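Local structure of beta-lactamase/D-alanine Carboxypeptidase (Yersinia pestis, 3RJU) at residues S160-A163 and Y164-A168; A61-T64 and K65-T68; L109-S113 and H114-L118; T150-P153 and G154-A157. The protein probably acts on beta-lactam or D-alanyl peptide substrates, as a serine beta-lactamase or D-alanine carboxypeptidase of the penicillin-binding protein type. All coordinates share one frame; numbering follows the deposited sequence.

Contact 1: S160-A163 and Y164-A168; sequences SNLA and YDLLA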
loop_
_atom_site.group_PDB
_atom_site.type_symbol
_atom_site.label_atom_id
_atom_site.label_comp_id
_atom_site.label_asym_id
_atom_site.label_seq_id
_atom_site.Cartn_x
_atom_site.Cartn_y
_atom_site.Cartn_z
ATOM N N SER A 160 9.240 4.344 5.828
ATOM C CA SER A 160 8.909 4.093 7.224
ATOM C C SER A 160 7.518 3.490 7.414
ATOM O O SER A 160 6.522 3.971 6.853
ATOM C CB SER A 160 9.066 5.371 8.060
ATOM O OG SER A 160 8.681 5.132 9.400
ATOM N N ASN A 161 7.483 2.402 8.175
ATOM C CA ASN A 161 6.248 1.838 8.692
ATOM C C ASN A 161 5.765 2.601 9.919
ATOM O O ASN A 161 4.590 2.990 9.986
ATOM C CB ASN A 161 6.455 0.361 8.995
ATOM C CG ASN A 161 6.702 -0.442 7.726
ATOM O OD1 ASN A 161 6.117 -0.148 6.685
ATOM N ND2 ASN A 161 7.565 -1.454 7.804
ATOM N N LEU A 162 6.680 2.826 10.865
ATOM C CA LEU A 162 6.368 3.593 12.070
ATOM C C LEU A 162 5.642 4.906 11.746
ATOM O O LEU A 162 4.607 5.214 12.339
ATOM C CB LEU A 162 7.651 3.916 12.822
ATOM C CG LEU A 162 7.510 4.851 14.017
ATOM C CD1 LEU A 162 6.533 4.242 15.046
ATOM C CD2 LEU A 162 8.892 5.117 14.637
ATOM N N ALA A 163 6.197 5.690 10.826
ATOM C CA ALA A 163 5.608 6.975 10.484
ATOM C C ALA A 163 4.172 6.837 9.970
ATOM O O ALA A 163 3.318 7.679 10.264
ATOM C CB ALA A 163 6.498 7.721 9.465
ATOM N N TYR A 164 3.911 5.793 9.178
ATOM C CA TYR A 164 2.582 5.567 8.631
ATOM C C TYR A 164 1.560 5.125 9.687
ATOM O O TYR A 164 0.378 5.469 9.591
ATOM C CB TYR A 164 2.616 4.586 7.448
ATOM C CG TYR A 164 2.434 5.295 6.131
ATOM C CD1 TYR A 164 1.167 5.489 5.604
ATOM C CD2 TYR A 164 3.531 5.823 5.439
ATOM C CE1 TYR A 164 0.974 6.163 4.413
ATOM C CE2 TYR A 164 3.353 6.509 4.243
ATOM C CZ TYR A 164 2.064 6.665 3.731
ATOM O OH TYR A 164 1.859 7.334 2.551
ATOM N N ASP A 165 2.005 4.379 10.700
ATOM C CA ASP A 165 1.092 4.043 11.789
ATOM C C ASP A 165 0.827 5.265 12.683
ATOM O O ASP A 165 -0.306 5.477 13.139
ATOM C CB ASP A 165 1.604 2.825 12.549
ATOM C CG ASP A 165 1.564 1.586 11.692
ATOM O OD1 ASP A 165 0.505 1.390 11.051
ATOM O OD2 ASP A 165 2.579 0.852 11.627
ATOM N N LEU A 166 1.854 6.085 12.906
ATOM C CA LEU A 166 1.621 7.366 13.582
ATOM C C LEU A 166 0.620 8.226 12.797
ATOM O O LEU A 166 -0.199 8.911 13.388
ATOM C CB LEU A 166 2.924 8.139 13.813
ATOM C CG LEU A 166 3.879 7.503 14.839
ATOM C CD1 LEU A 166 5.254 8.174 14.797
ATOM C CD2 LEU A 166 3.302 7.546 16.261
ATOM N N LEU A 167 0.700 8.199 11.471
ATOM C CA LEU A 167 -0.260 8.922 10.645
ATOM C C LEU A 167 -1.677 8.409 10.892
ATOM O O LEU A 167 -2.615 9.200 11.077
ATOM C CB LEU A 167 0.096 8.802 9.164
ATOM C CG LEU A 167 -0.851 9.473 8.171
ATOM C CD1 LEU A 167 -1.037 10.968 8.474
ATOM C CD2 LEU A 167 -0.342 9.259 6.737
ATOM N N ALA A 168 -1.846 7.089 10.902
ATOM C CA ALA A 168 -3.168 6.516 11.151
ATOM C C ALA A 168 -3.664 6.956 12.515
ATOM O O ALA A 168 -4.829 7.315 12.651
ATOM C CB ALA A 168 -3.138 4.987 11.074
#
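The ring of Tyr-164 receives the carbonyl oxygen of Ser-160 at its edge, near the ring plane, with CD2 3.8 Å from Ser-160 O, while the ring of His-114 meets it with planes about 40° apart. The setting is the N-cap and first turn of helix 162-175. Ser-160 is the cap: its chi1 of 177° swings OG to the far side of CB from the backbone N, where the hydroxyl accepts from Ala-163 N at 2.9 Å in a nearly straight bond, and it also bonds to Pro-119 O. A small hydroxyl residue suits this place because it can replace the carbonyl that the first turn lacks. Ser-160 O is buried and has no polar partner.

The tyrosine side chain reaches to helix 108-113. Its chi1 of -105° departs from a staggered value, perhaps because OH is tied to both Ala-112 O and Ser-69 OG. The Asn-161 amide leaves the turn on another course: OD1 takes a bond from Lys-65 NZ, and ND2 gives one to Glu-121, which fixes which end of the amide is which. Asp-165, whose carboxylate is held by Ser-226 OG and Gly-225 N, lies one turn on, and its backbone N bonds to Asn-161 O at 3.0 Å. Ala-163 is small enough to lie close beside Leu-111 and Ser-116.

On the flank toward helix 137-144, branched leucines supply the apolar surface. Leu-162 and Leu-166 lean across one another at a slant, CG of Leu-162 standing 4.1 Å from CD1 of Leu-166, while Leu-166 N bonds to Leu-162 O at 2.9 Å.

Contact 2: A61-T64 and K65-T68; sequences ASIT and KLMT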
loop_
_atom_site.group_PDB
_atom_site.type_symbol
_atom_site.label_atom_id
_atom_site.label_comp_id
_atom_site.label_asym_id
_atom_site.label_seq_id
_atom_site.Cartn_x
_atom_site.Cartn_y
_atom_site.Cartn_z
ATOM N N ALA A 61 -0.251 -6.028 2.696
ATOM C CA ALA A 61 0.970 -5.423 3.209
ATOM C C ALA A 61 0.935 -3.920 2.936
ATOM O O ALA A 61 -0.091 -3.291 3.164
ATOM C CB ALA A 61 2.231 -6.097 2.611
ATOM N N SER A 62 2.018 -3.342 2.420
ATOM C CA SER A 62 2.120 -1.874 2.345
ATOM C C SER A 62 1.226 -1.180 1.307
ATOM O O SER A 62 1.231 0.052 1.200
ATOM C CB SER A 62 3.579 -1.432 2.194
ATOM O OG SER A 62 4.322 -1.809 3.344
ATOM N N ILE A 63 0.450 -1.936 0.537
ATOM C CA ILE A 63 -0.607 -1.288 -0.246
ATOM C C ILE A 63 -1.512 -0.533 0.748
ATOM O O ILE A 63 -2.157 0.468 0.402
ATOM C CB ILE A 63 -1.434 -2.320 -1.088
ATOM C CG1 ILE A 63 -0.528 -3.087 -2.063
ATOM C CG2 ILE A 63 -2.535 -1.637 -1.848
ATOM C CD1 ILE A 63 0.229 -2.224 -3.035
ATOM N N THR A 64 -1.512 -1.006 1.997
ATOM C CA THR A 64 -2.220 -0.353 3.105
ATOM C C THR A 64 -1.912 1.143 3.155
ATOM O O THR A 64 -2.806 1.952 3.410
ATOM C CB THR A 64 -1.812 -0.972 4.467
ATOM O OG1 THR A 64 -2.270 -2.328 4.531
ATOM C CG2 THR A 64 -2.429 -0.183 5.646
ATOM N N LYS A 65 -0.658 1.517 2.904
ATOM C CA LYS A 65 -0.260 2.931 2.990
ATOM C C LYS A 65 -1.041 3.818 2.026
ATOM O O LYS A 65 -1.315 4.979 2.340
ATOM C CB LYS A 65 1.231 3.073 2.712
ATOM C CG LYS A 65 2.110 2.432 3.778
ATOM C CD LYS A 65 3.582 2.698 3.519
ATOM C CE LYS A 65 4.476 2.211 4.662
ATOM N NZ LYS A 65 4.436 0.716 4.820
ATOM N N LEU A 66 -1.410 3.284 0.862
ATOM C CA LEU A 66 -2.222 4.063 -0.097
ATOM C C LEU A 66 -3.594 4.387 0.473
ATOM O O LEU A 66 -4.165 5.444 0.201
ATOM C CB LEU A 66 -2.386 3.308 -1.422
ATOM C CG LEU A 66 -1.081 2.865 -2.106
ATOM C CD1 LEU A 66 -1.425 2.198 -3.442
ATOM C CD2 LEU A 66 -0.160 4.070 -2.291
HETATM N N MSE A 67 -4.130 3.469 1.264
HETATM C CA MSE A 67 -5.415 3.715 1.918
HETATM C C MSE A 67 -5.281 4.707 3.083
HETATM O O MSE A 67 -6.169 5.520 3.308
HETATM C CB MSE A 67 -6.047 2.391 2.367
HETATM C CG MSE A 67 -6.366 1.494 1.171
HETATM SE SE MSE A 67 -7.238 -0.155 1.605
HETATM C CE MSE A 67 -7.104 -1.020 -0.159
ATOM N N THR A 68 -4.189 4.634 3.832
ATOM C CA THR A 68 -3.948 5.629 4.880
ATOM C C THR A 68 -3.875 7.017 4.262
ATOM O O THR A 68 -4.512 7.950 4.745
ATOM C CB THR A 68 -2.655 5.335 5.630
ATOM O OG1 THR A 68 -2.634 3.932 5.951
ATOM C CG2 THR A 68 -2.569 6.165 6.910
#
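Ser-62 and Lys-65 meet through their polar ends: Lys-65 NZ gives a hydrogen bond to Ser-62 OG at 2.9 Å. The lysine chain runs extended as far as CE and then bends at chi4 (65°), which turns the amino group back to the serine one turn earlier. The length of lysine suits this return, and the short serine side chain brings its hydroxyl to meet the amino group.

The backbone beneath is the tight part. Lys-65 N bonds to Ser-62 O at 2.9 Å, and Leu-66 N reaches Ile-63 O in the same three-residue manner. Thr-68 N then bonds to Thr-64 O at 3.0 Å as the chain settles into regular alpha-helix. Thr-64 OG1 ties the start of the helix down by a 2.7 Å bond to Ala-61 O and has a further partner in Ile-229 N.

Packing of side chains within the turn is looser. Ile-63 CG2 and Leu-66 CD1 stand 4.3 Å apart, and both residues lean rather on outside partners, Ile-63 on Met-236 and Leu-66 on Trp-239. Met-67, modelled as selenomethionine, extends to the same helix 233-241. On the pocket side Ser-62 OG bonds to a bound citrate, probably from the crystallisation liquor.

Asn-161 OD1, Ser-226 O and Tyr-159 OH also lie within hydrogen-bonding distance of Lys-65 NZ, more partners than an ammonium group has protons. A serine and a lysine one turn apart at a helix start, with a tyrosine hydroxyl and an asparagine beside them, fit the SxxK site of serine beta-lactamases and penicillin-binding proteins.

Contact 3: L109-S113 and H114-L118; sequences LHLAS and HTSGL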
loop_
_atom_site.group_PDB
_atom_site.type_symbol
_atom_site.label_atom_id
_atom_site.label_comp_id
_atom_site.label_asym_id
_atom_site.label_seq_id
_atom_site.Cartn_x
_atom_site.Cartn_y
_atom_site.Cartn_z
ATOM N N LEU A 109 2.021 15.489 6.003
ATOM C CA LEU A 109 2.624 15.321 4.683
ATOM C C LEU A 109 3.958 14.573 4.739
ATOM O O LEU A 109 4.268 13.755 3.854
ATOM C CB LEU A 109 2.804 16.693 4.016
ATOM C CG LEU A 109 3.592 16.691 2.712
ATOM C CD1 LEU A 109 2.847 15.845 1.661
ATOM C CD2 LEU A 109 3.800 18.116 2.211
ATOM N N HIS A 110 4.761 14.872 5.757
ATOM C CA HIS A 110 6.065 14.223 5.892
ATOM C C HIS A 110 5.895 12.742 6.213
ATOM O O HIS A 110 6.640 11.904 5.710
ATOM C CB HIS A 110 6.933 14.899 6.962
ATOM C CG HIS A 110 7.235 16.334 6.671
ATOM N ND1 HIS A 110 6.896 17.357 7.534
ATOM C CD2 HIS A 110 7.841 16.918 5.606
ATOM C CE1 HIS A 110 7.292 18.512 7.018
ATOM N NE2 HIS A 110 7.853 18.275 5.841
ATOM N N LEU A 111 4.938 12.419 7.079
ATOM C CA LEU A 111 4.695 11.013 7.391
ATOM C C LEU A 111 4.278 10.279 6.118
ATOM O O LEU A 111 4.719 9.150 5.874
ATOM C CB LEU A 111 3.595 10.877 8.451
ATOM C CG LEU A 111 3.845 11.609 9.775
ATOM C CD1 LEU A 111 2.567 11.531 10.623
ATOM C CD2 LEU A 111 5.028 11.023 10.522
ATOM N N ALA A 112 3.413 10.899 5.314
ATOM C CA ALA A 112 2.868 10.222 4.131
ATOM C C ALA A 112 3.876 10.043 2.997
ATOM O O ALA A 112 3.762 9.126 2.176
ATOM C CB ALA A 112 1.621 10.959 3.614
ATOM N N SER A 113 4.849 10.946 2.931
ATOM C CA SER A 113 5.852 10.941 1.867
ATOM C C SER A 113 7.228 10.370 2.303
ATOM O O SER A 113 8.202 10.444 1.547
ATOM C CB SER A 113 6.056 12.361 1.325
ATOM O OG SER A 113 6.505 13.244 2.358
ATOM N N HIS A 114 7.308 9.816 3.512
ATOM C CA HIS A 114 8.544 9.194 4.016
ATOM C C HIS A 114 9.680 10.188 4.278
ATOM O O HIS A 114 10.872 9.820 4.281
ATOM C CB HIS A 114 9.032 8.053 3.094
ATOM C CG HIS A 114 7.992 7.010 2.853
ATOM N ND1 HIS A 114 7.548 6.139 3.835
ATOM C CD2 HIS A 114 7.277 6.723 1.742
ATOM C CE1 HIS A 114 6.610 5.355 3.328
ATOM N NE2 HIS A 114 6.427 5.692 2.061
ATOM N N THR A 115 9.310 11.446 4.506
ATOM C CA THR A 115 10.322 12.487 4.690
ATOM C C THR A 115 10.369 13.057 6.117
ATOM O O THR A 115 10.939 14.134 6.353
ATOM C CB THR A 115 10.137 13.636 3.678
ATOM O OG1 THR A 115 8.813 14.168 3.800
ATOM C CG2 THR A 115 10.381 13.118 2.247
ATOM N N SER A 116 9.804 12.325 7.073
ATOM C CA SER A 116 9.672 12.857 8.429
ATOM C C SER A 116 10.958 12.797 9.259
ATOM O O SER A 116 11.029 13.430 10.306
ATOM C CB SER A 116 8.579 12.093 9.202
ATOM O OG SER A 116 9.034 10.773 9.520
ATOM N N GLY A 117 11.941 12.002 8.835
ATOM C CA GLY A 117 13.125 11.802 9.639
ATOM C C GLY A 117 12.994 10.691 10.678
ATOM O O GLY A 117 13.946 10.396 11.415
ATOM N N LEU A 118 11.816 10.083 10.758
ATOM C CA LEU A 118 11.609 8.994 11.710
ATOM C C LEU A 118 12.212 7.696 11.186
ATOM O O LEU A 118 12.388 7.519 9.972
ATOM C CB LEU A 118 10.112 8.799 11.988
ATOM C CG LEU A 118 9.422 9.917 12.761
ATOM C CD1 LEU A 118 7.908 9.687 12.754
ATOM C CD2 LEU A 118 9.942 9.984 14.199
#
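His-110 lies across the side chain of Thr-115 at about a right angle, where helix 108-113 ends and the chain turns off into a loop. From CB outward, the histidine first meets Ser-116, its CB 3.9 Å from Ser-116 CB. CG lies 3.9 Å from Thr-115 OG1, and CD2 approaches the same hydroxyl to 3.4 Å, the oxygen lying at the ring edge and in its plane. ND1 turns back to bond with Arg-107 N, one turn earlier, so the flat imidazole is fixed in rotation, and CE1 at the far tip packs on Pro-153.

The helix closes in a Schellman motif. His-114 leaves it with positive phi (68°), and Thr-115 N bonds to His-110 O at 3.0 Å. Short hydroxyl side chains then relay bonds along the end of the helix: Thr-115 OG1 donates to Ser-113 OG at 2.9 Å, and Ser-113 OG donates to Leu-109 O at 2.7 Å. Chi1 of 60° places the serine hydroxyl between its own N and carbonyl carbon, within reach of that oxygen. Leu-109 O also accepts from Ser-113 N, the two donors coming from opposite faces of its plane. Further on, Ser-116 OG accepts from Leu-118 N in an ST turn, and Leu-118 CD1 rests 3.9 Å from Leu-111 CD2.

Leu-111 and Leu-118 pack on helix 162-175, while Ala-112 faces helix 64-77 and Ser-113 and Thr-115 touch strand 261-264. His-114 ND1 bonds to Ser-160 N, and its ring stacks on Tyr-159 near the probable active site.

Contact 4: T150-P153 and G154-A157; sequences TVPP and GVKA
Pro-152 and Val-155 slant across each other at the two ends of a type II beta turn, the ring atom CG of the proline 3.8 Å from CG2 of the valine. The valine's first torsion explains the approach: with CG1 anti to the backbone N (chi1 169°), CG2 sits beside that N and comes over toward the proline, also lying 3.8 Å from Pro-153 O. Val-155 CB approaches Pro-152 O to 3.6 Å. A second pair is more distant. Val-151 points at the opposing arm, and its CG2 stands 4.3 Å from CD of Lys-156, whose chain is fully extended so that apolar methylenes lie next to the valine and the amino group is carried beyond it.

No hydrogen bond joins the two arms directly; a water bridges them. It accepts from Lys-156 N at 2.9 Å and lies 2.7 Å from Pro-152 O, to which it probably donates. Proline suits the place of Pro-153 because its ring holds phi near the value that the second position of such a turn needs. Gly-154 next to it has a positive phi (75°) that glycine, with no beta carbon to press on Pro-153 O, takes easily.

Pro-152 also packs on Tyr-100 and Gln-104, both in loops. Past the turn, Ala-157 makes backbone bonds with Ser-270 and Lys-272. The whole is a proline-glycine type II turn leading a surface loop into strand 156-158, which pairs in parallel with strand 270-272.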
loop_
_atom_site.group_PDB
_atom_site.type_symbol
_atom_site.label_atom_id
_atom_site.label_comp_id
_atom_site.label_asym_id
_atom_site.label_seq_id
_atom_site.Cartn_x
_atom_site.Cartn_y
_atom_site.Cartn_z
ATOM N N THR A 150 16.677 13.840 14.584
ATOM C CA THR A 150 17.926 14.521 14.291
ATOM C C THR A 150 18.142 14.936 12.835
ATOM O O THR A 150 19.195 15.472 12.491
ATOM C CB THR A 150 19.138 13.693 14.758
ATOM O OG1 THR A 150 19.163 12.444 14.053
ATOM C CG2 THR A 150 19.058 13.432 16.265
ATOM N N VAL A 151 17.155 14.708 11.979
ATOM C CA VAL A 151 17.223 15.223 10.618
ATOM C C VAL A 151 16.011 16.121 10.376
ATOM O O VAL A 151 14.900 15.828 10.834
ATOM C CB VAL A 151 17.247 14.096 9.579
ATOM C CG1 VAL A 151 15.998 13.297 9.671
ATOM C CG2 VAL A 151 17.399 14.655 8.175
ATOM N N PRO A 152 16.210 17.231 9.667
ATOM C CA PRO A 152 15.030 18.069 9.417
ATOM C C PRO A 152 14.039 17.385 8.477
ATOM O O PRO A 152 14.433 16.566 7.653
ATOM C CB PRO A 152 15.603 19.316 8.750
ATOM C CG PRO A 152 16.977 18.955 8.307
ATOM C CD PRO A 152 17.451 17.797 9.117
ATOM N N PRO A 153 12.762 17.755 8.568
ATOM C CA PRO A 153 11.767 17.129 7.685
ATOM C C PRO A 153 11.878 17.625 6.231
ATOM O O PRO A 153 12.328 18.742 5.968
ATOM C CB PRO A 153 10.435 17.541 8.323
ATOM C CG PRO A 153 10.744 18.899 8.955
ATOM C CD PRO A 153 12.192 18.817 9.422
ATOM N N GLY A 154 11.468 16.785 5.286
ATOM C CA GLY A 154 11.477 17.164 3.888
ATOM C C GLY A 154 12.845 17.191 3.232
ATOM O O GLY A 154 13.009 17.783 2.158
ATOM N N VAL A 155 13.825 16.554 3.869
ATOM C CA VAL A 155 15.197 16.578 3.378
ATOM C C VAL A 155 15.658 15.228 2.853
ATOM O O VAL A 155 16.330 15.151 1.822
ATOM C CB VAL A 155 16.148 17.087 4.481
ATOM C CG1 VAL A 155 17.622 16.879 4.118
ATOM C CG2 VAL A 155 15.870 18.571 4.739
ATOM N N LYS A 156 15.296 14.169 3.570
ATOM C CA LYS A 156 15.634 12.806 3.166
ATOM C C LYS A 156 14.375 11.946 3.144
ATOM O O LYS A 156 13.511 12.067 4.026
ATOM C CB LYS A 156 16.636 12.181 4.149
ATOM C CG LYS A 156 18.020 12.803 4.149
ATOM C CD LYS A 156 18.941 12.099 5.126
ATOM C CE LYS A 156 20.301 12.772 5.184
ATOM N NZ LYS A 156 21.211 11.984 6.071
ATOM N N ALA A 157 14.250 11.091 2.130
ATOM C CA ALA A 157 13.217 10.062 2.168
ATOM C C ALA A 157 13.825 8.819 2.785
ATOM O O ALA A 157 14.904 8.399 2.389
ATOM C CB ALA A 157 12.695 9.743 0.780
HETATM O O HOH W 1 13.833 14.557 6.023
#

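In the fold
Along the chain the order is contact 2, contact 3, contact 4 and contact 1. Contact 2, at the start of helix 64-77, lies nearest the centre of the chain. Contact 1, at the start of helix 162-175, has its centre about 10 Å from that of contact 2 and about 9 Å from that of contact 3. It touches both, so the three form one connected body beside the likely catalytic pocket. Contact 4 is at the surface, its centre about 8 Å from that of contact 3, joined to it by the probable backbone bond from Gly-154 N to Thr-115 O. Its nearest atoms are about 12 Å from contact 2. Strand 156-158 then runs on, after one residue, into contact 1, linking the surface turn with the site.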